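Local structure of Trm112p-like protein (Encephalitozoon cuniculi, 3Q87) at residues Ile21-Val32 / Ser55-Arg66; Ile93-Arg101 / Tyr109-Glu117. The protein probably acts as the zinc-binding activator subunit of methyltransferases involved in translation, including the Mtq2 enzyme that methylates the termination factor eRF1. One frame throughout, in Å; residues are numbered along the deposited sequence.

Interaction 1 of 2, residues Ile21-Val32 / Ser55-Arg66; sequences ILECEKAESNDV and SLVNSLRDFHGR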
loop_
_atom_site.group_PDB
_atom_site.type_symbol
_atom_site.label_atom_id
_atom_site.label_comp_id
_atom_site.label_asym_id
_atom_site.label_seq_id
_atom_site.Cartn_x
_atom_site.Cartn_y
_atom_site.Cartn_z
ATOM N N ILE A 21 10.350 14.192 -2.718
ATOM C CA ILE A 21 9.920 15.436 -3.362
ATOM C C ILE A 21 9.238 15.163 -4.691
ATOM O O ILE A 21 9.749 14.425 -5.522
ATOM C CB ILE A 21 11.097 16.413 -3.581
ATOM C CG1 ILE A 21 11.872 16.619 -2.277
ATOM C CG2 ILE A 21 10.594 17.755 -4.106
ATOM C CD1 ILE A 21 11.003 17.096 -1.125
ATOM N N LEU A 22 8.077 15.778 -4.878
ATOM C CA LEU A 22 7.242 15.558 -6.045
ATOM C C LEU A 22 7.618 16.487 -7.192
ATOM O O LEU A 22 7.745 17.698 -7.006
ATOM C CB LEU A 22 5.773 15.779 -5.663
ATOM C CG LEU A 22 4.597 15.345 -6.550
ATOM C CD1 LEU A 22 3.970 16.536 -7.206
ATOM C CD2 LEU A 22 4.950 14.281 -7.603
ATOM N N GLU A 23 7.803 15.904 -8.374
ATOM C CA GLU A 23 7.820 16.666 -9.612
ATOM C C GLU A 23 6.624 16.237 -10.450
ATOM O O GLU A 23 6.407 15.049 -10.677
ATOM C CB GLU A 23 9.113 16.444 -10.387
ATOM C CG GLU A 23 8.963 16.704 -11.868
ATOM C CD GLU A 23 10.155 17.423 -12.446
ATOM O OE1 GLU A 23 10.634 17.013 -13.531
ATOM O OE2 GLU A 23 10.613 18.399 -11.808
ATOM N N CYS A 24 5.852 17.213 -10.909
ATOM C CA CYS A 24 4.584 16.934 -11.552
ATOM C C CYS A 24 4.567 17.385 -13.009
ATOM O O CYS A 24 4.561 18.579 -13.291
ATOM C CB CYS A 24 3.472 17.630 -10.773
ATOM S SG CYS A 24 1.819 17.294 -11.375
ATOM N N GLU A 25 4.572 16.433 -13.939
ATOM C CA GLU A 25 4.378 16.785 -15.338
ATOM C C GLU A 25 2.901 17.079 -15.603
ATOM O O GLU A 25 2.551 18.147 -16.103
ATOM C CB GLU A 25 4.895 15.700 -16.278
ATOM C CG GLU A 25 5.049 16.180 -17.718
ATOM C CD GLU A 25 5.901 17.445 -17.828
ATOM O OE1 GLU A 25 7.108 17.385 -17.492
ATOM O OE2 GLU A 25 5.368 18.499 -18.255
ATOM N N LYS A 26 2.020 16.147 -15.262
ATOM C CA LYS A 26 0.606 16.471 -15.358
ATOM C C LYS A 26 -0.267 15.875 -14.259
ATOM O O LYS A 26 -0.039 14.754 -13.794
ATOM C CB LYS A 26 0.055 16.163 -16.752
ATOM C CG LYS A 26 -0.005 14.711 -17.108
ATOM C CD LYS A 26 -1.023 14.479 -18.220
ATOM C CE LYS A 26 -2.424 14.946 -17.821
ATOM N NZ LYS A 26 -3.492 14.258 -18.623
ATOM N N ALA A 27 -1.265 16.658 -13.854
ATOM C CA ALA A 27 -2.158 16.309 -12.761
ATOM C C ALA A 27 -3.591 16.656 -13.129
ATOM O O ALA A 27 -3.831 17.644 -13.815
ATOM C CB ALA A 27 -1.761 17.062 -11.507
ATOM N N GLU A 28 -4.536 15.849 -12.655
ATOM C CA GLU A 28 -5.955 16.080 -12.899
ATOM C C GLU A 28 -6.692 16.232 -11.577
ATOM O O GLU A 28 -6.250 15.728 -10.544
ATOM C CB GLU A 28 -6.552 14.930 -13.715
ATOM C CG GLU A 28 -5.957 14.809 -15.117
ATOM C CD GLU A 28 -6.489 13.616 -15.902
ATOM O OE1 GLU A 28 -6.938 12.633 -15.272
ATOM O OE2 GLU A 28 -6.446 13.660 -17.153
ATOM N N SER A 29 -7.800 16.958 -11.589
ATOM C CA SER A 29 -8.591 17.083 -10.377
ATOM C C SER A 29 -9.461 15.836 -10.273
ATOM O O SER A 29 -9.844 15.253 -11.289
ATOM C CB SER A 29 -9.442 18.355 -10.389
ATOM O OG SER A 29 -10.616 18.168 -11.158
ATOM N N ASN A 30 -9.732 15.412 -9.043
ATOM C CA ASN A 30 -10.549 14.230 -8.785
ATOM C C ASN A 30 -11.640 14.588 -7.794
ATOM O O ASN A 30 -11.403 15.347 -6.849
ATOM C CB ASN A 30 -9.704 13.075 -8.217
ATOM C CG ASN A 30 -9.168 12.141 -9.295
ATOM O OD1 ASN A 30 -9.144 12.476 -10.481
ATOM N ND2 ASN A 30 -8.730 10.958 -8.881
ATOM N N ASP A 31 -12.829 14.036 -8.013
ATOM C CA ASP A 31 -13.963 14.242 -7.121
ATOM C C ASP A 31 -13.694 13.769 -5.695
ATOM O O ASP A 31 -13.279 12.629 -5.480
ATOM C CB ASP A 31 -15.197 13.517 -7.666
ATOM C CG ASP A 31 -16.128 14.438 -8.420
ATOM O OD1 ASP A 31 -15.725 15.587 -8.702
ATOM O OD2 ASP A 31 -17.267 14.015 -8.724
ATOM N N VAL A 32 -13.949 14.642 -4.723
ATOM C CA VAL A 32 -13.868 14.259 -3.315
ATOM C C VAL A 32 -15.253 14.088 -2.685
ATOM O O VAL A 32 -16.244 13.851 -3.381
ATOM C CB VAL A 32 -13.059 15.280 -2.484
ATOM C CG1 VAL A 32 -11.562 15.021 -2.622
ATOM C CG2 VAL A 32 -13.416 16.707 -2.889
ATOM N N SER A 55 5.884 21.672 0.473
ATOM C CA SER A 55 6.580 20.989 -0.616
ATOM C C SER A 55 5.619 20.609 -1.752
ATOM O O SER A 55 5.894 20.850 -2.927
ATOM C CB SER A 55 7.290 19.740 -0.080
ATOM O OG SER A 55 8.041 19.092 -1.097
ATOM N N LEU A 56 4.493 19.999 -1.393
ATOM C CA LEU A 56 3.470 19.655 -2.368
ATOM C C LEU A 56 2.917 20.887 -3.077
ATOM O O LEU A 56 2.747 20.882 -4.294
ATOM C CB LEU A 56 2.323 18.899 -1.695
ATOM C CG LEU A 56 2.601 17.418 -1.432
ATOM C CD1 LEU A 56 1.552 16.814 -0.495
ATOM C CD2 LEU A 56 2.657 16.673 -2.761
ATOM N N VAL A 57 2.619 21.940 -2.321
ATOM C CA VAL A 57 2.023 23.127 -2.931
ATOM C C VAL A 57 2.957 23.711 -3.986
ATOM O O VAL A 57 2.524 24.122 -5.062
ATOM C CB VAL A 57 1.647 24.184 -1.891
ATOM C CG1 VAL A 57 1.614 25.566 -2.525
ATOM C CG2 VAL A 57 0.298 23.841 -1.270
ATOM N N ASN A 58 4.248 23.713 -3.674
ATOM C CA ASN A 58 5.270 24.136 -4.621
ATOM C C ASN A 58 5.344 23.230 -5.844
ATOM O O ASN A 58 5.447 23.709 -6.969
ATOM C CB ASN A 58 6.635 24.176 -3.945
ATOM C CG ASN A 58 7.686 24.797 -4.821
ATOM O OD1 ASN A 58 7.427 25.792 -5.497
ATOM N ND2 ASN A 58 8.881 24.219 -4.820
ATOM N N SER A 59 5.301 21.918 -5.618
ATOM C CA SER A 59 5.347 20.962 -6.715
ATOM C C SER A 59 4.155 21.118 -7.658
ATOM O O SER A 59 4.263 20.865 -8.866
ATOM C CB SER A 59 5.390 19.525 -6.171
ATOM O OG SER A 59 6.593 19.287 -5.459
ATOM N N LEU A 60 3.020 21.528 -7.115
ATOM C CA LEU A 60 1.807 21.601 -7.922
ATOM C C LEU A 60 1.396 23.030 -8.277
ATOM O O LEU A 60 0.245 23.272 -8.632
ATOM C CB LEU A 60 0.662 20.890 -7.213
ATOM C CG LEU A 60 0.814 19.374 -7.122
ATOM C CD1 LEU A 60 -0.020 18.836 -5.979
ATOM C CD2 LEU A 60 0.418 18.729 -8.451
ATOM N N ARG A 61 2.337 23.964 -8.209
ATOM C CA ARG A 61 2.022 25.383 -8.416
ATOM C C ARG A 61 1.463 25.696 -9.811
ATOM O O ARG A 61 0.692 26.645 -9.981
ATOM C CB ARG A 61 3.230 26.270 -8.088
ATOM C CG ARG A 61 4.406 26.095 -9.030
ATOM C CD ARG A 61 5.622 26.862 -8.542
ATOM N NE ARG A 61 6.753 26.708 -9.452
ATOM C CZ ARG A 61 7.627 25.707 -9.401
ATOM N NH1 ARG A 61 7.505 24.761 -8.476
ATOM N NH2 ARG A 61 8.625 25.649 -10.273
ATOM N N ASP A 62 1.838 24.890 -10.798
ATOM C CA ASP A 62 1.296 25.023 -12.146
ATOM C C ASP A 62 -0.015 24.246 -12.345
ATOM O O ASP A 62 -0.546 24.173 -13.456
ATOM C CB ASP A 62 2.330 24.585 -13.180
ATOM C CG ASP A 62 3.431 25.607 -13.365
ATOM O OD1 ASP A 62 4.325 25.377 -14.213
ATOM O OD2 ASP A 62 3.401 26.643 -12.660
ATOM N N PHE A 63 -0.534 23.662 -11.273
ATOM C CA PHE A 63 -1.837 23.012 -11.334
ATOM C C PHE A 63 -2.883 23.837 -10.595
ATOM O O PHE A 63 -2.755 24.093 -9.402
ATOM C CB PHE A 63 -1.772 21.606 -10.748
ATOM C CG PHE A 63 -3.117 20.955 -10.589
ATOM C CD1 PHE A 63 -3.715 20.299 -11.658
ATOM C CD2 PHE A 63 -3.781 20.987 -9.372
ATOM C CE1 PHE A 63 -4.951 19.685 -11.517
ATOM C CE2 PHE A 63 -5.016 20.376 -9.221
ATOM C CZ PHE A 63 -5.602 19.722 -10.295
ATOM N N HIS A 64 -3.930 24.236 -11.302
ATOM C CA HIS A 64 -4.910 25.142 -10.721
ATOM C C HIS A 64 -6.265 24.490 -10.466
ATOM O O HIS A 64 -7.225 25.170 -10.116
ATOM C CB HIS A 64 -5.051 26.376 -11.607
ATOM C CG HIS A 64 -3.742 26.874 -12.132
ATOM N ND1 HIS A 64 -2.863 27.605 -11.362
ATOM C CD2 HIS A 64 -3.147 26.715 -13.338
ATOM C CE1 HIS A 64 -1.790 27.891 -12.078
ATOM N NE2 HIS A 64 -1.937 27.363 -13.281
ATOM N N GLY A 65 -6.332 23.172 -10.620
ATOM C CA GLY A 65 -7.575 22.449 -10.404
ATOM C C GLY A 65 -8.019 22.491 -8.957
ATOM O O GLY A 65 -9.207 22.371 -8.652
ATOM N N ARG A 66 -7.049 22.651 -8.064
ATOM C CA ARG A 66 -7.315 22.750 -6.637
ATOM C C ARG A 66 -6.164 23.531 -6.013
ATOM O O ARG A 66 -5.081 23.599 -6.591
ATOM C CB ARG A 66 -7.427 21.359 -6.027
ATOM C CG ARG A 66 -8.499 21.238 -4.963
ATOM C CD ARG A 66 -8.769 19.785 -4.622
ATOM N NE ARG A 66 -9.376 19.051 -5.731
ATOM C CZ ARG A 66 -10.680 18.802 -5.844
ATOM N NH1 ARG A 66 -11.525 19.232 -4.916
ATOM N NH2 ARG A 66 -11.139 18.117 -6.886
HETATM O O HOH W 1 6.784 17.734 -3.276
HETATM O O HOH W 2 6.444 20.037 -10.329
#

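Interaction 2 of 2, residues Ile93-Arg101 / Tyr109-Glu117; sequences IDVVEGSLR and YPIKGSIVE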
loop_
_atom_site.group_PDB
_atom_site.type_symbol
_atom_site.label_atom_id
_atom_site.label_comp_id
_atom_site.label_asym_id
_atom_site.label_seq_id
_atom_site.Cartn_x
_atom_site.Cartn_y
_atom_site.Cartn_z
ATOM N N ILE A 93 -6.644 15.547 -5.772
ATOM C CA ILE A 93 -5.754 15.698 -6.913
ATOM C C ILE A 93 -5.097 14.373 -7.236
ATOM O O ILE A 93 -4.725 13.628 -6.337
ATOM C CB ILE A 93 -4.629 16.701 -6.624
ATOM C CG1 ILE A 93 -5.206 18.069 -6.253
ATOM C CG2 ILE A 93 -3.700 16.809 -7.825
ATOM C CD1 ILE A 93 -4.144 19.083 -5.857
ATOM N N ASP A 94 -4.919 14.102 -8.521
ATOM C CA ASP A 94 -4.224 12.905 -8.950
ATOM C C ASP A 94 -3.094 13.248 -9.920
ATOM O O ASP A 94 -3.333 13.780 -11.010
ATOM C CB ASP A 94 -5.204 11.940 -9.614
ATOM C CG ASP A 94 -4.535 10.659 -10.064
ATOM O OD1 ASP A 94 -3.889 9.999 -9.212
ATOM O OD2 ASP A 94 -4.658 10.312 -11.260
ATOM N N VAL A 95 -1.864 12.954 -9.519
ATOM C CA VAL A 95 -0.732 13.143 -10.406
ATOM C C VAL A 95 -0.700 11.952 -11.349
ATOM O O VAL A 95 -0.535 10.814 -10.906
ATOM C CB VAL A 95 0.609 13.228 -9.628
ATOM C CG1 VAL A 95 1.773 13.414 -10.587
ATOM C CG2 VAL A 95 0.573 14.355 -8.627
ATOM N N VAL A 96 -0.881 12.199 -12.643
ATOM C CA VAL A 96 -0.857 11.099 -13.591
ATOM C C VAL A 96 0.560 10.904 -14.128
ATOM O O VAL A 96 0.992 9.781 -14.351
ATOM C CB VAL A 96 -1.893 11.266 -14.749
ATOM C CG1 VAL A 96 -3.221 11.809 -14.220
ATOM C CG2 VAL A 96 -1.360 12.178 -15.790
ATOM N N GLU A 97 1.291 12.001 -14.295
ATOM C CA GLU A 97 2.651 11.945 -14.819
ATOM C C GLU A 97 3.582 12.807 -13.973
ATOM O O GLU A 97 3.280 13.957 -13.695
ATOM C CB GLU A 97 2.689 12.414 -16.276
ATOM C CG GLU A 97 1.786 11.618 -17.212
ATOM C CD GLU A 97 2.316 10.220 -17.520
ATOM O OE1 GLU A 97 3.555 10.022 -17.506
ATOM O OE2 GLU A 97 1.484 9.322 -17.788
ATOM N N GLY A 98 4.702 12.235 -13.550
ATOM C CA GLY A 98 5.638 12.966 -12.719
ATOM C C GLY A 98 6.674 12.072 -12.073
ATOM O O GLY A 98 7.015 11.017 -12.608
ATOM N N SER A 99 7.155 12.486 -10.906
ATOM C CA SER A 99 8.244 11.781 -10.232
ATOM C C SER A 99 8.275 12.072 -8.740
ATOM O O SER A 99 7.838 13.139 -8.286
ATOM C CB SER A 99 9.588 12.202 -10.829
ATOM O OG SER A 99 9.888 11.441 -11.982
ATOM N N LEU A 100 8.822 11.125 -7.986
ATOM C CA LEU A 100 9.117 11.325 -6.579
ATOM C C LEU A 100 10.614 11.124 -6.381
ATOM O O LEU A 100 11.156 10.115 -6.808
ATOM C CB LEU A 100 8.347 10.321 -5.724
ATOM C CG LEU A 100 6.822 10.430 -5.765
ATOM C CD1 LEU A 100 6.199 9.293 -4.974
ATOM C CD2 LEU A 100 6.341 11.793 -5.244
ATOM N N ARG A 101 11.276 12.072 -5.722
ATOM C CA ARG A 101 12.725 11.998 -5.528
ATOM C C ARG A 101 13.097 12.035 -4.040
ATOM O O ARG A 101 12.701 12.943 -3.328
ATOM C CB ARG A 101 13.423 13.156 -6.271
ATOM C CG ARG A 101 14.940 13.241 -5.995
ATOM C CD ARG A 101 15.649 14.318 -6.815
ATOM N NE ARG A 101 14.939 15.591 -6.799
ATOM C CZ ARG A 101 14.991 16.467 -5.799
ATOM N NH1 ARG A 101 15.714 16.200 -4.716
ATOM N NH2 ARG A 101 14.318 17.609 -5.881
ATOM N N TYR A 109 11.397 7.691 -8.094
ATOM C CA TYR A 109 10.242 6.871 -8.437
ATOM C C TYR A 109 9.417 7.588 -9.515
ATOM O O TYR A 109 8.740 8.569 -9.238
ATOM C CB TYR A 109 9.337 6.663 -7.221
ATOM C CG TYR A 109 9.901 5.918 -6.021
ATOM C CD1 TYR A 109 10.928 4.995 -6.152
ATOM C CD2 TYR A 109 9.351 6.109 -4.759
ATOM C CE1 TYR A 109 11.413 4.311 -5.058
ATOM C CE2 TYR A 109 9.829 5.424 -3.645
ATOM C CZ TYR A 109 10.849 4.527 -3.802
ATOM O OH TYR A 109 11.307 3.850 -2.709
ATOM N N PRO A 110 9.455 7.091 -10.745
ATOM C CA PRO A 110 8.598 7.715 -11.757
ATOM C C PRO A 110 7.131 7.511 -11.396
ATOM O O PRO A 110 6.777 6.529 -10.753
ATOM C CB PRO A 110 8.929 6.930 -13.032
ATOM C CG PRO A 110 10.262 6.279 -12.756
ATOM C CD PRO A 110 10.244 5.976 -11.291
ATOM N N ILE A 111 6.294 8.453 -11.801
ATOM C CA ILE A 111 4.855 8.307 -11.704
ATOM C C ILE A 111 4.373 8.293 -13.148
ATOM O O ILE A 111 4.583 9.251 -13.886
ATOM C CB ILE A 111 4.226 9.472 -10.911
ATOM C CG1 ILE A 111 4.725 9.456 -9.456
ATOM C CG2 ILE A 111 2.696 9.417 -10.966
ATOM C CD1 ILE A 111 4.471 10.760 -8.707
ATOM N N LYS A 112 3.754 7.191 -13.557
ATOM C CA LYS A 112 3.391 6.984 -14.948
ATOM C C LYS A 112 1.968 6.428 -15.041
ATOM O O LYS A 112 1.687 5.346 -14.539
ATOM C CB LYS A 112 4.401 6.024 -15.587
ATOM C CG LYS A 112 4.108 5.656 -17.031
ATOM C CD LYS A 112 5.045 4.541 -17.497
ATOM C CE LYS A 112 4.578 3.900 -18.800
ATOM N NZ LYS A 112 5.393 2.692 -19.135
ATOM N N GLY A 113 1.058 7.176 -15.658
ATOM C CA GLY A 113 -0.337 6.770 -15.684
ATOM C C GLY A 113 -0.956 6.662 -14.294
ATOM O O GLY A 113 -1.736 5.749 -14.028
ATOM N N SER A 114 -0.588 7.591 -13.410
ATOM C CA SER A 114 -1.032 7.604 -12.009
ATOM C C SER A 114 -0.430 6.519 -11.105
ATOM O O SER A 114 -0.617 6.547 -9.898
ATOM C CB SER A 114 -2.554 7.566 -11.926
ATOM O OG SER A 114 -3.092 8.623 -12.694
ATOM N N ILE A 115 0.283 5.560 -11.675
ATOM C CA ILE A 115 0.903 4.530 -10.848
ATOM C C ILE A 115 2.291 4.969 -10.384
ATOM O O ILE A 115 3.070 5.508 -11.177
ATOM C CB ILE A 115 1.041 3.227 -11.622
ATOM C CG1 ILE A 115 -0.345 2.745 -12.070
ATOM C CG2 ILE A 115 1.742 2.179 -10.758
ATOM C CD1 ILE A 115 -0.304 1.732 -13.225
ATOM N N VAL A 116 2.592 4.757 -9.102
ATOM C CA VAL A 116 3.934 5.029 -8.582
ATOM C C VAL A 116 4.840 3.815 -8.786
ATOM O O VAL A 116 4.556 2.707 -8.336
ATOM C CB VAL A 116 3.932 5.399 -7.098
ATOM C CG1 VAL A 116 5.372 5.716 -6.620
ATOM C CG2 VAL A 116 2.986 6.584 -6.837
ATOM N N GLU A 117 5.937 4.046 -9.477
ATOM C CA GLU A 117 6.804 2.983 -9.903
ATOM C C GLU A 117 8.019 2.930 -8.984
ATOM O O GLU A 117 8.902 3.767 -9.082
ATOM C CB GLU A 117 7.223 3.252 -11.344
ATOM C CG GLU A 117 8.426 2.452 -11.772
ATOM C CD GLU A 117 8.086 0.986 -11.919
ATOM O OE1 GLU A 117 7.244 0.649 -12.782
ATOM O OE2 GLU A 117 8.650 0.174 -11.163
#

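Interaction 1 of 2, residues Ile21-Val32 / Ser55-Arg66
L22 lowers its side chain onto S59, a small residue in the last turn of helix 42-59, with CB near L56 CD2 and CD1 near L60 CG; S55 OG meets the tip of I21, CD1. With CG anti to the backbone N (chi1 -166°), the leucine lays CD1 against S59 CB at 3.5 Å, a tight fit. Serine suits the spot twice over: it yields room, and its OG donates to L22 O, at a very short, doubtful 2.5 Å. Strand and helix can therefore run side by side, their short axes 7.9 Å apart and 17° from parallel. Water 1 accepts from L22 N, donates to S59 OG and is hydrogen-bonded to S55 OG (2.9 Å); water 2 bridges C24 N and S59 O.

Farther along, L60 is the knob. Its CD2 sits over the notch between C24 SG, 3.5 Å away, and A27 CB, 4.1 Å away. Past the type I turn L60-F63, the F63 ring fills the next gap: CD1 meets A27 CB at 3.8 Å, S29 N lies near the ring plane at the edge, and G65 puts its N over the centre of one face. Alanine and glycine suit a place so closely filled by a broad ring. R66 then reaches past S29, its NH2 2.8 Å from N30 O, while its NH1 meets V32 CG2.

Around the contact, L56 and L60 also pack on F89 of helix 84-91, and F63 leans on I93 of strand 93-96, tying helix 42-59 and the loop after it to strands 20-24 and 26-29.

Interaction 2 of 2, residues Ile93-Arg101 / Tyr109-Glu117
I111 and L100 meet on one face of a beta hairpin, the face that carries L100, Y109 and I111; the hairpin is formed by strands 98-102 and 108-112, and its far end leads toward the zinc site. I111, the residue most enclosed by this contact, sends its two branches different ways. CG2, anti to the backbone N (chi1 -64° for CG1), lies against V95, crossing that side chain at about a right angle with CG2 4.1 Å from V95 CG1. The other branch carries CD1 to L100 CG at 3.8 Å. L100 in turn rests CD1 on V116 CG1 at 4.0 Å, so branched aliphatic residues of four strands form one apolar layer, V95 coming from the small second sheet. L22 of strand 20-24 adds to it, touching both L100 and I111.

Paired backbones hold these residues in place: G98 exchanges N-H and carbonyl with I111, and L100 does so with Y109. G98 has no side chain, which leaves V95 CG1 room beside it, just after the chain turns its corner at E97. The Y109 hydroxyl is hydrogen-bonded to K10 O.

S114 is the third large contributor. With G113 it forms the centre of the type I' turn K112-I115. Glycine takes the first positive phi easily; S114 adopts one too, held by its N and OG. The carboxylate of E97, its chain bent at chi2 (-73°), steadies the turn, OE2 taking the amide of G113 at 3.1 Å from above the carboxylate plane. S114 N gives a nearly straight bond to V96 O, 2.9 Å long with 173° at the hydrogen. A small hydroxyl is well placed here too: S114 OG donates to D94 OD2 on its syn side at 2.7 Å, while D94 OD1 receives the N of M1.

Overall arrangement
Interactions 1 and 2, with centres about 11 Å apart, share the 20-24/98-102 strand pair: E23 O lies 2.7 Å from S99 N and I21 N 2.7 Å from R101 O, both probable hydrogen bonds. Their corners lie side by side at E25 and E97, in a classic beta bulge, beyond which 26-29 pairs with 93-96 in a second small sheet. Interaction 1 backs the sheet with a helix on its L22 side and touches no other chain. Interaction 2 lies nearer the metal, the Y109 side chain about 7 Å from the zinc ion held by C11, C14, C102 and C105, and meets the methyltransferase, where V116 and E117 extend the sheet into that chain.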